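Local coordinates for glucose-binding protein (Thermus thermophilus HB27, PDB 2B3F) that binds glucose and galactose in the manner of a periplasmic binding protein and is probably part of a binding-protein-dependent sugar transport system, at residues V123-P128 / W244-M249; L161-G164 / T168-H171; F261-S266 / N327-S332; I118-V123 / M334-S339. All blocks are in the same frame, centred on the assembly; numbering follows the deposited sequence.

How the interactions relate
Interactions 1 and 2 are fully buried, whereas 3 and 4 are partly exposed along helix 328-339, whose successive turns they use. Interactions 1, 2 and 3 all reach one four-stranded sheet; in it, strands 123-126 and 262-265 are neighbours, so 1 and 3 meet through backbone bonds. Interaction 4 takes the strand before 123-126, shares Val123 with interaction 1, and is joined to interaction 2 where His171 reaches Ser121. Chemistry varies with place: apolar indole contacts in 1, two hydrogen bonds to a glycine's backbone in 2, an edge-to-face aromatic pair in 3, and in 4 a salt bridge beside aliphatic packing. Interactions 1 and 4 also touch the galactose.

Interaction 1. Residues V123-P128 / W244-M249. With GAL (beta-D-galactopyranose), chain G.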
loop_
_atom_site.group_PDB
_atom_site.type_symbol
_atom_site.label_atom_id
_atom_site.label_comp_id
_atom_site.label_asym_id
_atom_site.label_seq_id
_atom_site.Cartn_x
_atom_site.Cartn_y
_atom_site.Cartn_z
ATOM N N VAL A 123 7.737 2.696 -5.564
ATOM C CA VAL A 123 8.525 1.958 -6.533
ATOM C C VAL A 123 8.107 2.321 -7.953
ATOM O O VAL A 123 6.912 2.435 -8.266
ATOM C CB VAL A 123 8.429 0.415 -6.341
ATOM C CG1 VAL A 123 9.436 -0.295 -7.243
ATOM C CG2 VAL A 123 8.656 0.050 -4.851
ATOM N N MET A 124 9.120 2.486 -8.803
ATOM C CA MET A 124 8.938 2.744 -10.217
ATOM C C MET A 124 9.345 1.485 -10.973
ATOM O O MET A 124 10.476 0.977 -10.799
ATOM C CB MET A 124 9.807 3.935 -10.675
ATOM C CG MET A 124 9.697 4.252 -12.178
ATOM S SD MET A 124 10.739 5.660 -12.651
ATOM C CE MET A 124 12.391 5.067 -12.284
ATOM N N TRP A 125 8.426 0.983 -11.796
ATOM C CA TRP A 125 8.593 -0.239 -12.580
ATOM C C TRP A 125 8.830 0.106 -14.050
ATOM O O TRP A 125 8.228 1.030 -14.571
ATOM C CB TRP A 125 7.356 -1.131 -12.471
ATOM C CG TRP A 125 6.938 -1.298 -11.050
ATOM C CD1 TRP A 125 6.002 -0.571 -10.383
ATOM C CD2 TRP A 125 7.471 -2.230 -10.100
ATOM N NE1 TRP A 125 5.918 -0.981 -9.078
ATOM C CE2 TRP A 125 6.802 -2.004 -8.875
ATOM C CE3 TRP A 125 8.455 -3.236 -10.163
ATOM C CZ2 TRP A 125 7.087 -2.726 -7.726
ATOM C CZ3 TRP A 125 8.728 -3.949 -9.028
ATOM C CH2 TRP A 125 8.047 -3.699 -7.823
ATOM N N TYR A 126 9.706 -0.653 -14.693
ATOM C CA TYR A 126 10.023 -0.456 -16.096
ATOM C C TYR A 126 10.595 -1.759 -16.640
ATOM O O TYR A 126 10.860 -2.693 -15.880
ATOM C CB TYR A 126 11.030 0.687 -16.255
ATOM C CG TYR A 126 12.354 0.470 -15.536
ATOM C CD1 TYR A 126 13.412 -0.177 -16.166
ATOM C CD2 TYR A 126 12.546 0.904 -14.220
ATOM C CE1 TYR A 126 14.625 -0.384 -15.515
ATOM C CE2 TYR A 126 13.751 0.706 -13.568
ATOM C CZ TYR A 126 14.786 0.060 -14.218
ATOM O OH TYR A 126 15.985 -0.136 -13.561
ATOM N N LEU A 127 10.789 -1.806 -17.957
ATOM C CA LEU A 127 11.312 -2.990 -18.630
ATOM C C LEU A 127 12.681 -2.612 -19.154
ATOM O O LEU A 127 12.772 -1.745 -20.028
ATOM C CB LEU A 127 10.416 -3.359 -19.809
ATOM C CG LEU A 127 9.372 -4.464 -19.635
ATOM C CD1 LEU A 127 8.594 -4.326 -18.331
ATOM C CD2 LEU A 127 8.453 -4.519 -20.842
ATOM N N PRO A 128 13.756 -3.206 -18.603
ATOM C CA PRO A 128 15.084 -2.845 -19.116
ATOM C C PRO A 128 15.278 -2.998 -20.644
ATOM O O PRO A 128 15.919 -2.142 -21.244
ATOM C CB PRO A 128 16.028 -3.771 -18.343
ATOM C CG PRO A 128 15.316 -4.126 -17.120
ATOM C CD PRO A 128 13.843 -4.147 -17.480
ATOM N N TRP A 244 3.055 -4.893 -4.692
ATOM C CA TRP A 244 2.083 -5.893 -5.155
ATOM C C TRP A 244 2.221 -6.060 -6.686
ATOM O O TRP A 244 1.853 -7.090 -7.244
ATOM C CB TRP A 244 0.640 -5.533 -4.781
ATOM C CG TRP A 244 0.244 -4.100 -4.995
ATOM C CD1 TRP A 244 -0.365 -3.550 -6.095
ATOM C CD2 TRP A 244 0.355 -3.041 -4.031
ATOM N NE1 TRP A 244 -0.607 -2.203 -5.879
ATOM C CE2 TRP A 244 -0.157 -1.870 -4.624
ATOM C CE3 TRP A 244 0.875 -2.967 -2.727
ATOM C CZ2 TRP A 244 -0.188 -0.646 -3.947
ATOM C CZ3 TRP A 244 0.853 -1.760 -2.070
ATOM C CH2 TRP A 244 0.323 -0.613 -2.663
ATOM N N ALA A 245 2.765 -5.043 -7.348
ATOM C CA ALA A 245 3.032 -5.116 -8.811
ATOM C C ALA A 245 4.069 -6.177 -9.137
ATOM O O ALA A 245 3.917 -6.889 -10.120
ATOM C CB ALA A 245 3.463 -3.766 -9.350
ATOM N N ALA A 246 5.093 -6.318 -8.288
ATOM C CA ALA A 246 6.075 -7.378 -8.475
ATOM C C ALA A 246 5.410 -8.752 -8.342
ATOM O O ALA A 246 5.672 -9.643 -9.154
ATOM C CB ALA A 246 7.253 -7.226 -7.504
ATOM N N GLY A 247 4.531 -8.925 -7.355
ATOM C CA GLY A 247 3.781 -10.167 -7.195
ATOM C C GLY A 247 2.957 -10.474 -8.425
ATOM O O GLY A 247 2.935 -11.595 -8.898
ATOM N N TYR A 248 2.280 -9.460 -8.961
ATOM C CA TYR A 248 1.470 -9.665 -10.181
ATOM C C TYR A 248 2.339 -10.134 -11.342
ATOM O O TYR A 248 2.051 -11.143 -11.984
ATOM C CB TYR A 248 0.753 -8.367 -10.525
ATOM C CG TYR A 248 0.018 -8.359 -11.836
ATOM C CD1 TYR A 248 -1.061 -9.194 -12.062
ATOM C CD2 TYR A 248 0.393 -7.476 -12.837
ATOM C CE1 TYR A 248 -1.751 -9.166 -13.312
ATOM C CE2 TYR A 248 -0.292 -7.451 -14.062
ATOM C CZ TYR A 248 -1.348 -8.274 -14.274
ATOM O OH TYR A 248 -2.014 -8.237 -15.501
ATOM N N MET A 249 3.414 -9.409 -11.586
ATOM C CA MET A 249 4.279 -9.713 -12.715
ATOM C C MET A 249 4.954 -11.102 -12.616
ATOM O O MET A 249 5.219 -11.735 -13.643
ATOM C CB MET A 249 5.308 -8.589 -12.896
ATOM C CG MET A 249 4.700 -7.323 -13.478
ATOM S SD MET A 249 5.877 -6.072 -13.968
ATOM C CE MET A 249 6.250 -5.350 -12.366
HETATM C C1 GAL G . -3.067 -2.008 -0.717
HETATM C C2 GAL G . -2.907 -3.315 0.071
HETATM C C3 GAL G . -2.182 -4.382 -0.737
HETATM C C4 GAL G . -2.827 -4.568 -2.112
HETATM C C5 GAL G . -3.027 -3.174 -2.756
HETATM C C6 GAL G . -3.688 -3.200 -4.144
HETATM O O1 GAL G . -3.793 -1.063 0.009
HETATM O O2 GAL G . -2.233 -3.036 1.308
HETATM O O3 GAL G . -2.196 -5.618 -0.037
HETATM O O4 GAL G . -4.034 -5.256 -1.921
HETATM O O5 GAL G . -3.770 -2.315 -1.926
HETATM O O6 GAL G . -5.042 -3.524 -4.039
#
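With CG anti to its carbonyl carbon (chi1 -48°), Trp125 swings its indole off strand 123-126 toward helix 244-252, while a chain bent at its last torsion (chi3 -79°) brings the CE methyl of Met249 to the same ring. The indole lies with one face on the first turn of the helix. Ala245 CB sits over the pyrrole part, 4.0 Å from the centroid of the Trp125 five-membered ring, a CH-pi contact, and Ala246 CB comes within 3.6 Å of Trp125 CH2. Met249 CE approaches obliquely, 3.8 Å from Trp125 CE3. Two alanines suit this place because their single methyls let a broad flat ring lie close to the helix backbone. Val123 CG1 touches the opposite face near its rim, so the indole has contacts from its own strand as well as from the helix. Its one polar atom is also cared for: NE1 donates to Met241 O.

Strand and helix run at 27° to each other, with axes 10.3 Å apart, as when a helix is laid along a sheet in an alpha/beta domain. The same helix faces the sugar with its first residue. Trp244 points away from the strand, and galactose C5 lies 3.6 Å above the centre of its indole, the apolar side of a sugar on an aromatic platform. Trp224, His119 and His348 meet this ring edge-to-face. No hydrogen bond links the two segments; their hold is apolar, and through the helix it ties the sheet to the platform beneath the ligand.

Interaction 2. Residues L161-G164 / T168-H171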
loop_
_atom_site.group_PDB
_atom_site.type_symbol
_atom_site.label_atom_id
_atom_site.label_comp_id
_atom_site.label_asym_id
_atom_site.label_seq_id
_atom_site.Cartn_x
_atom_site.Cartn_y
_atom_site.Cartn_z
ATOM N N LEU A 161 4.123 7.512 -19.130
ATOM C CA LEU A 161 3.719 7.104 -17.771
ATOM C C LEU A 161 2.394 6.362 -17.808
ATOM O O LEU A 161 1.404 6.871 -18.338
ATOM C CB LEU A 161 3.627 8.317 -16.846
ATOM C CG LEU A 161 3.182 8.005 -15.403
ATOM C CD1 LEU A 161 4.197 7.109 -14.729
ATOM C CD2 LEU A 161 2.983 9.281 -14.621
ATOM N N ALA A 162 2.386 5.146 -17.256
ATOM C CA ALA A 162 1.172 4.368 -17.070
ATOM C C ALA A 162 0.509 4.822 -15.778
ATOM O O ALA A 162 1.198 5.058 -14.774
ATOM C CB ALA A 162 1.484 2.871 -17.008
ATOM N N LEU A 163 -0.806 4.964 -15.818
ATOM C CA LEU A 163 -1.592 5.403 -14.674
ATOM C C LEU A 163 -3.011 4.832 -14.772
ATOM O O LEU A 163 -3.502 4.582 -15.882
ATOM C CB LEU A 163 -1.596 6.925 -14.635
ATOM C CG LEU A 163 -2.179 7.658 -13.439
ATOM C CD1 LEU A 163 -1.456 7.278 -12.171
ATOM C CD2 LEU A 163 -2.078 9.136 -13.710
ATOM N N GLY A 164 -3.648 4.587 -13.624
ATOM C CA GLY A 164 -5.004 4.057 -13.565
ATOM C C GLY A 164 -5.982 4.956 -12.813
ATOM O O GLY A 164 -5.834 6.193 -12.749
ATOM N N THR A 168 -4.918 5.257 -7.721
ATOM C CA THR A 168 -3.548 5.121 -8.259
ATOM C C THR A 168 -2.928 6.491 -8.549
ATOM O O THR A 168 -1.714 6.650 -8.595
ATOM C CB THR A 168 -3.461 4.237 -9.530
ATOM O OG1 THR A 168 -3.951 4.961 -10.668
ATOM C CG2 THR A 168 -4.196 2.951 -9.364
ATOM N N GLN A 169 -3.791 7.482 -8.780
ATOM C CA GLN A 169 -3.339 8.857 -8.955
ATOM C C GLN A 169 -2.898 9.427 -7.610
ATOM O O GLN A 169 -1.883 10.097 -7.523
ATOM C CB GLN A 169 -4.439 9.700 -9.584
ATOM C CG GLN A 169 -4.890 9.187 -10.940
ATOM C CD GLN A 169 -6.299 9.663 -11.316
ATOM O OE1 GLN A 169 -6.810 10.659 -10.769
ATOM N NE2 GLN A 169 -6.956 8.911 -12.212
ATOM N N GLN A 170 -3.653 9.125 -6.562
ATOM C CA GLN A 170 -3.243 9.458 -5.194
ATOM C C GLN A 170 -1.919 8.774 -4.866
ATOM O O GLN A 170 -1.042 9.373 -4.252
ATOM C CB GLN A 170 -4.284 9.010 -4.196
ATOM C CG GLN A 170 -5.693 9.640 -4.324
ATOM C CD GLN A 170 -6.600 9.132 -3.223
ATOM O OE1 GLN A 170 -6.207 9.122 -2.057
ATOM N NE2 GLN A 170 -7.798 8.689 -3.578
ATOM N N HIS A 171 -1.797 7.513 -5.281
ATOM C CA HIS A 171 -0.596 6.719 -5.080
ATOM C C HIS A 171 0.619 7.381 -5.707
ATOM O O HIS A 171 1.654 7.514 -5.080
ATOM C CB HIS A 171 -0.763 5.306 -5.632
ATOM C CG HIS A 171 0.333 4.390 -5.204
ATOM N ND1 HIS A 171 0.174 3.459 -4.198
ATOM C CD2 HIS A 171 1.623 4.306 -5.609
ATOM C CE1 HIS A 171 1.323 2.828 -4.016
ATOM N NE2 HIS A 171 2.215 3.315 -4.866
#
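The loop that leaves the short, weakly bonded edge strand at about 161-162 and enters helix 166-190 folds back on the opening turns of that helix, so this is a local contact at a strand-to-helix connection of the four-stranded sheet. Gly164 is at its centre, gripped at both ends of its backbone. Its N donates to Thr168 OG1 over 3.0 Å, though the bond is bent (131°), and the same hydroxyl is hydrogen-bonded to Glu165 O. The Thr168 hydroxyl can reach both because chi1 of 76° sets OG1 between its own N and carbonyl carbon, facing the loop.

The second bond is straighter: Gln169 NE2 donates to Gly164 O over 3.0 Å at 157°, coming in the carbonyl plane, with the acceptor close to the plane of the amide. The glutamine is long enough to cross from the helix to this carbonyl, and its side chain also touches Met364 and Leu368 of helix 354-370. A CB on Gly164 would come to about 3.4 Å from Thr168 OG1, so glycine leaves the hydroxyl a clear approach. Leu163 makes the apolar contact, its CD2 3.9 Å from Gln169 CG, where the two side chains cross at about a right angle; its CD1 lies beside Thr168 O and the hydroxyl.

One turn on, His171 ND1 bonds to His348, which itself hydrogen-bonds the galactose. In the buried loop, then, the N-H and the C=O of Gly164 both find partners in side chains of the helix, which restrains how the chain enters it.

Interaction 3. Residues F261-S266 / N327-S332; sequences FAWAPS and NAYGQS
Aromatic contacts dominate between Trp263 of strand 262-265 and Tyr329 of helix 328-339. The tyrosine ring stands on the indole edge first, a T-shaped pair with planes at 85° and 4.8 Å between the Tyr329 centroid and that of the Trp263 five-membered ring. Tyr329 CD1 is the touching atom, 3.5 Å from Trp263 CD2, while Tyr329 CB makes a CH-pi contact over the six-membered ring. Because Tyr329 CG is anti to its backbone N (chi1 179°), the ring reaches past the indole toward strand 123-126, where it also meets Trp125; its OH bonds to Asp243.

Among polar contacts, Trp263 NE1 donates at the indole's edge to Ser332 OG, a weak bond of 3.2 Å. A serine suits this spot one turn along, its short side chain bringing a hydroxyl up to the indole N-H. Were Trp263 an alanine, Tyr329 would probably lose the face it stands on and Ser332 its N-H partner, with a gap between strand and helix.

The helix start is fixed within its own segment: Asn327, the N-cap, accepts from Gly330 N at OD1 (3.0 Å), a capping bond nearly straight onto the carbonyl. Strand and helix run almost parallel, 16° apart, and the indole bridges them: its face, packed against Tyr329, does the main holding, and the weak N-H bond adds a directional contact at the edge.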
loop_
_atom_site.group_PDB
_atom_site.type_symbol
_atom_site.label_atom_id
_atom_site.label_comp_id
_atom_site.label_asym_id
_atom_site.label_seq_id
_atom_site.Cartn_x
_atom_site.Cartn_y
_atom_site.Cartn_z
ATOM N N PHE A 261 11.568 -7.462 -16.170
ATOM C CA PHE A 261 11.178 -6.171 -15.611
ATOM C C PHE A 261 12.186 -5.784 -14.556
ATOM O O PHE A 261 12.936 -6.637 -14.071
ATOM C CB PHE A 261 9.756 -6.204 -15.009
ATOM C CG PHE A 261 9.627 -7.018 -13.732
ATOM C CD1 PHE A 261 9.755 -6.410 -12.490
ATOM C CD2 PHE A 261 9.349 -8.385 -13.777
ATOM C CE1 PHE A 261 9.641 -7.146 -11.305
ATOM C CE2 PHE A 261 9.215 -9.128 -12.596
ATOM C CZ PHE A 261 9.373 -8.494 -11.357
ATOM N N ALA A 262 12.203 -4.508 -14.206
ATOM C CA ALA A 262 13.108 -3.999 -13.194
ATOM C C ALA A 262 12.425 -2.909 -12.376
ATOM O O ALA A 262 11.278 -2.558 -12.642
ATOM C CB ALA A 262 14.390 -3.481 -13.833
ATOM N N TRP A 263 13.137 -2.392 -11.381
ATOM C CA TRP A 263 12.570 -1.470 -10.413
ATOM C C TRP A 263 13.605 -0.485 -9.901
ATOM O O TRP A 263 14.809 -0.764 -9.892
ATOM C CB TRP A 263 11.973 -2.240 -9.227
ATOM C CG TRP A 263 12.971 -3.136 -8.578
ATOM C CD1 TRP A 263 13.773 -2.834 -7.527
ATOM C CD2 TRP A 263 13.288 -4.479 -8.959
ATOM N NE1 TRP A 263 14.574 -3.916 -7.208
ATOM C CE2 TRP A 263 14.299 -4.937 -8.081
ATOM C CE3 TRP A 263 12.800 -5.350 -9.940
ATOM C CZ2 TRP A 263 14.836 -6.227 -8.169
ATOM C CZ3 TRP A 263 13.335 -6.631 -10.030
ATOM C CH2 TRP A 263 14.345 -7.054 -9.149
ATOM N N ALA A 264 13.130 0.678 -9.487
ATOM C CA ALA A 264 13.923 1.650 -8.748
ATOM C C ALA A 264 12.999 2.388 -7.793
ATOM O O ALA A 264 11.771 2.368 -7.987
ATOM C CB ALA A 264 14.583 2.635 -9.682
ATOM N N PRO A 265 13.568 3.057 -6.778
ATOM C CA PRO A 265 12.733 3.936 -5.969
ATOM C C PRO A 265 12.069 4.985 -6.862
ATOM O O PRO A 265 12.600 5.311 -7.945
ATOM C CB PRO A 265 13.728 4.585 -5.012
ATOM C CG PRO A 265 14.831 3.582 -4.891
ATOM C CD PRO A 265 14.966 3.061 -6.307
ATOM N N SER A 266 10.912 5.490 -6.451
ATOM C CA SER A 266 10.279 6.537 -7.210
ATOM C C SER A 266 11.296 7.673 -7.309
ATOM O O SER A 266 12.012 7.952 -6.347
ATOM C CB SER A 266 8.992 7.017 -6.540
ATOM O OG SER A 266 8.055 5.963 -6.459
ATOM N N ASN A 327 12.356 -14.023 -4.281
ATOM C CA ASN A 327 13.016 -13.782 -5.546
ATOM C C ASN A 327 13.867 -12.512 -5.478
ATOM O O ASN A 327 14.003 -11.893 -4.419
ATOM C CB ASN A 327 11.979 -13.767 -6.707
ATOM C CG ASN A 327 11.064 -12.550 -6.682
ATOM O OD1 ASN A 327 11.394 -11.528 -6.101
ATOM N ND2 ASN A 327 9.901 -12.667 -7.325
ATOM N N ALA A 328 14.460 -12.135 -6.602
ATOM C CA ALA A 328 15.366 -11.006 -6.646
ATOM C C ALA A 328 14.697 -9.693 -6.222
ATOM O O ALA A 328 15.321 -8.874 -5.570
ATOM C CB ALA A 328 15.956 -10.882 -8.024
ATOM N N TYR A 329 13.419 -9.503 -6.578
ATOM C CA TYR A 329 12.700 -8.339 -6.065
ATOM C C TYR A 329 12.576 -8.377 -4.513
ATOM O O TYR A 329 12.974 -7.427 -3.832
ATOM C CB TYR A 329 11.302 -8.078 -6.719
ATOM C CG TYR A 329 10.767 -6.860 -6.018
ATOM C CD1 TYR A 329 11.287 -5.607 -6.304
ATOM C CD2 TYR A 329 9.875 -6.968 -4.944
ATOM C CE1 TYR A 329 10.906 -4.488 -5.591
ATOM C CE2 TYR A 329 9.495 -5.852 -4.228
ATOM C CZ TYR A 329 10.032 -4.614 -4.558
ATOM O OH TYR A 329 9.689 -3.502 -3.863
ATOM N N GLY A 330 12.019 -9.459 -3.980
ATOM C CA GLY A 330 11.803 -9.592 -2.536
ATOM C C GLY A 330 13.094 -9.359 -1.767
ATOM O O GLY A 330 13.099 -8.668 -0.743
ATOM N N GLN A 331 14.196 -9.907 -2.265
ATOM C CA GLN A 331 15.495 -9.750 -1.591
ATOM C C GLN A 331 16.007 -8.311 -1.615
ATOM O O GLN A 331 16.576 -7.833 -0.625
ATOM C CB GLN A 331 16.535 -10.719 -2.160
ATOM C CG GLN A 331 16.185 -12.163 -1.900
ATOM C CD GLN A 331 17.240 -13.131 -2.408
ATOM O OE1 GLN A 331 18.186 -12.729 -3.085
ATOM N NE2 GLN A 331 17.070 -14.412 -2.102
ATOM N N SER A 332 15.760 -7.608 -2.723
ATOM C CA SER A 332 16.048 -6.179 -2.830
ATOM C C SER A 332 15.235 -5.327 -1.843
ATOM O O SER A 332 15.770 -4.438 -1.175
ATOM C CB SER A 332 15.773 -5.704 -4.268
ATOM O OG SER A 332 16.191 -4.349 -4.432
#

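Interaction 4. Residues I118-V123 / M334-S339. With GAL (beta-D-galactopyranose), chain G.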
loop_
_atom_site.group_PDB
_atom_site.type_symbol
_atom_site.label_atom_id
_atom_site.label_comp_id
_atom_site.label_asym_id
_atom_site.label_seq_id
_atom_site.Cartn_x
_atom_site.Cartn_y
_atom_site.Cartn_z
ATOM N N ILE A 118 5.073 -6.347 4.844
ATOM C CA ILE A 118 5.437 -4.964 4.580
ATOM C C ILE A 118 5.403 -4.793 3.055
ATOM O O ILE A 118 6.070 -5.517 2.319
ATOM C CB ILE A 118 6.861 -4.619 5.087
ATOM C CG1 ILE A 118 6.967 -4.796 6.611
ATOM C CG2 ILE A 118 7.265 -3.227 4.676
ATOM C CD1 ILE A 118 6.217 -3.800 7.444
ATOM N N HIS A 119 4.590 -3.845 2.579
ATOM C CA HIS A 119 4.677 -3.394 1.198
ATOM C C HIS A 119 5.371 -2.023 1.143
ATOM O O HIS A 119 5.351 -1.240 2.107
ATOM C CB HIS A 119 3.288 -3.266 0.532
ATOM C CG HIS A 119 2.740 -4.526 -0.095
ATOM N ND1 HIS A 119 3.315 -5.143 -1.183
ATOM C CD2 HIS A 119 1.609 -5.224 0.178
ATOM C CE1 HIS A 119 2.564 -6.175 -1.543
ATOM N NE2 HIS A 119 1.527 -6.247 -0.729
ATOM N N ARG A 120 5.955 -1.742 -0.010
ATOM C CA ARG A 120 6.563 -0.457 -0.319
ATOM C C ARG A 120 5.700 0.255 -1.363
ATOM O O ARG A 120 5.348 -0.348 -2.391
ATOM C CB ARG A 120 7.939 -0.670 -0.923
ATOM C CG ARG A 120 8.710 0.607 -1.093
ATOM C CD ARG A 120 10.130 0.332 -1.492
ATOM N NE ARG A 120 10.915 1.547 -1.520
ATOM C CZ ARG A 120 12.226 1.568 -1.719
ATOM N NH1 ARG A 120 12.874 0.444 -1.916
ATOM N NH2 ARG A 120 12.888 2.706 -1.700
ATOM N N SER A 121 5.409 1.521 -1.101
ATOM C CA SER A 121 4.599 2.332 -1.988
ATOM C C SER A 121 5.421 2.940 -3.135
ATOM O O SER A 121 4.963 2.950 -4.290
ATOM C CB SER A 121 3.906 3.449 -1.202
ATOM O OG SER A 121 3.233 4.331 -2.096
ATOM N N ASN A 122 6.611 3.453 -2.821
ATOM C CA ASN A 122 7.364 4.295 -3.760
ATOM C C ASN A 122 8.314 3.496 -4.660
ATOM O O ASN A 122 9.556 3.615 -4.530
ATOM C CB ASN A 122 8.101 5.416 -3.009
ATOM C CG ASN A 122 9.134 4.896 -1.979
ATOM O OD1 ASN A 122 8.894 3.924 -1.257
ATOM N ND2 ASN A 122 10.290 5.549 -1.933
ATOM N N VAL A 123 7.737 2.696 -5.564
ATOM C CA VAL A 123 8.525 1.958 -6.533
ATOM C C VAL A 123 8.107 2.321 -7.953
ATOM O O VAL A 123 6.912 2.435 -8.266
ATOM C CB VAL A 123 8.429 0.415 -6.341
ATOM C CG1 VAL A 123 9.436 -0.295 -7.243
ATOM C CG2 VAL A 123 8.656 0.050 -4.851
ATOM N N MET A 334 13.882 -6.402 0.883
ATOM C CA MET A 334 14.321 -6.772 2.232
ATOM C C MET A 334 15.548 -5.966 2.651
ATOM O O MET A 334 15.628 -5.477 3.779
ATOM C CB MET A 334 14.606 -8.270 2.306
ATOM C CG MET A 334 13.350 -9.099 2.414
ATOM S SD MET A 334 13.591 -10.880 2.363
ATOM C CE MET A 334 14.136 -11.187 4.056
ATOM N N ARG A 335 16.484 -5.800 1.731
ATOM C CA ARG A 335 17.684 -5.002 2.002
ATOM C C ARG A 335 17.333 -3.543 2.296
ATOM O O ARG A 335 17.766 -2.965 3.308
ATOM C CB ARG A 335 18.657 -5.095 0.834
ATOM C CG ARG A 335 19.320 -6.459 0.721
ATOM C CD ARG A 335 20.512 -6.422 -0.195
ATOM N NE ARG A 335 20.128 -6.228 -1.592
ATOM C CZ ARG A 335 19.783 -7.211 -2.420
ATOM N NH1 ARG A 335 19.740 -8.469 -2.015
ATOM N NH2 ARG A 335 19.464 -6.929 -3.668
ATOM N N ASP A 336 16.525 -2.945 1.418
ATOM C CA ASP A 336 16.110 -1.547 1.612
ATOM C C ASP A 336 15.295 -1.310 2.876
ATOM O O ASP A 336 15.429 -0.277 3.516
ATOM C CB ASP A 336 15.326 -1.047 0.390
ATOM C CG ASP A 336 16.201 -0.868 -0.830
ATOM O OD1 ASP A 336 17.447 -1.060 -0.730
ATOM O OD2 ASP A 336 15.663 -0.525 -1.907
ATOM N N TRP A 337 14.466 -2.276 3.261
ATOM C CA TRP A 337 13.695 -2.176 4.501
ATOM C C TRP A 337 14.628 -1.986 5.708
ATOM O O TRP A 337 14.328 -1.232 6.626
ATOM C CB TRP A 337 12.831 -3.423 4.651
ATOM C CG TRP A 337 12.034 -3.569 5.878
ATOM C CD1 TRP A 337 12.046 -4.650 6.735
ATOM C CD2 TRP A 337 11.051 -2.664 6.401
ATOM N NE1 TRP A 337 11.151 -4.460 7.743
ATOM C CE2 TRP A 337 10.526 -3.254 7.573
ATOM C CE3 TRP A 337 10.576 -1.415 6.012
ATOM C CZ2 TRP A 337 9.548 -2.635 8.347
ATOM C CZ3 TRP A 337 9.597 -0.802 6.774
ATOM C CH2 TRP A 337 9.097 -1.402 7.932
ATOM N N ARG A 338 15.760 -2.673 5.676
ATOM C CA ARG A 338 16.697 -2.634 6.807
ATOM C C ARG A 338 17.625 -1.418 6.806
ATOM O O ARG A 338 18.101 -1.003 7.872
ATOM C CB ARG A 338 17.538 -3.928 6.875
ATOM C CG ARG A 338 16.740 -5.233 7.073
ATOM C CD ARG A 338 15.630 -5.140 8.098
ATOM N NE ARG A 338 15.055 -6.463 8.341
ATOM C CZ ARG A 338 15.428 -7.278 9.339
ATOM N NH1 ARG A 338 16.304 -6.874 10.240
ATOM N NH2 ARG A 338 14.862 -8.468 9.480
ATOM N N SER A 339 17.892 -0.862 5.631
ATOM C CA SER A 339 18.883 0.214 5.487
ATOM C C SER A 339 18.306 1.623 5.332
ATOM O O SER A 339 18.966 2.620 5.645
ATOM C CB SER A 339 19.758 -0.074 4.276
ATOM O OG SER A 339 19.027 0.106 3.073
HETATM C C1 GAL G . -3.067 -2.008 -0.717
HETATM C C2 GAL G . -2.907 -3.315 0.071
HETATM C C3 GAL G . -2.182 -4.382 -0.737
HETATM C C4 GAL G . -2.827 -4.568 -2.112
HETATM C C5 GAL G . -3.027 -3.174 -2.756
HETATM C C6 GAL G . -3.688 -3.200 -4.144
HETATM O O1 GAL G . -3.793 -1.063 0.009
HETATM O O2 GAL G . -2.233 -3.036 1.308
HETATM O O3 GAL G . -2.196 -5.618 -0.037
HETATM O O4 GAL G . -4.034 -5.256 -1.921
HETATM O O5 GAL G . -3.770 -2.315 -1.926
HETATM O O6 GAL G . -5.042 -3.524 -4.039
#
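Asp336 OD2 accepts from Arg120 NH1 over 3.0 Å, a salt bridge through a single oxygen, on its anti lone pair. The bond lies near the guanidinium plane, which the carboxylate crosses at 81°. The arginine reaches the helix extended from CG to NE; NE donates over 3.1 Å at 162° to Asn122 OD1, which Met274 N also bonds, entering from above the amide carbonyl's plane, and NH2 bonds to Val272 O. A lysine in its place, with one nitrogen where the guanidinium has three, would probably lose the bond to Asn122 OD1 or to Val272 O, leaving that acceptor one partner fewer and the side chain freer to turn.

Strand 119-120 pairs antiparallel with 272-280 in the large sheet; Asn122 then centres an inverse gamma turn, closed by a weak bond from Val123 N to Ser121 O, and strand 123-126 enters the smaller sheet. Such a passage is consistent with a hinge crossing between the two lobes of periplasmic binding proteins.

Ile118 packs on Trp337, the residue after Asp336 in helix 328-339. Its CG2 lies over the indole face, 3.9 Å from the centroid of the Trp337 six-membered ring, and Ile118 CD1 is 3.6 Å from Trp337 CZ2; a branched aliphatic can spread two arms over a flat ring. Next to Ile118, His119 belongs to the sugar pocket, its CD2 3.8 Å from galactose O3.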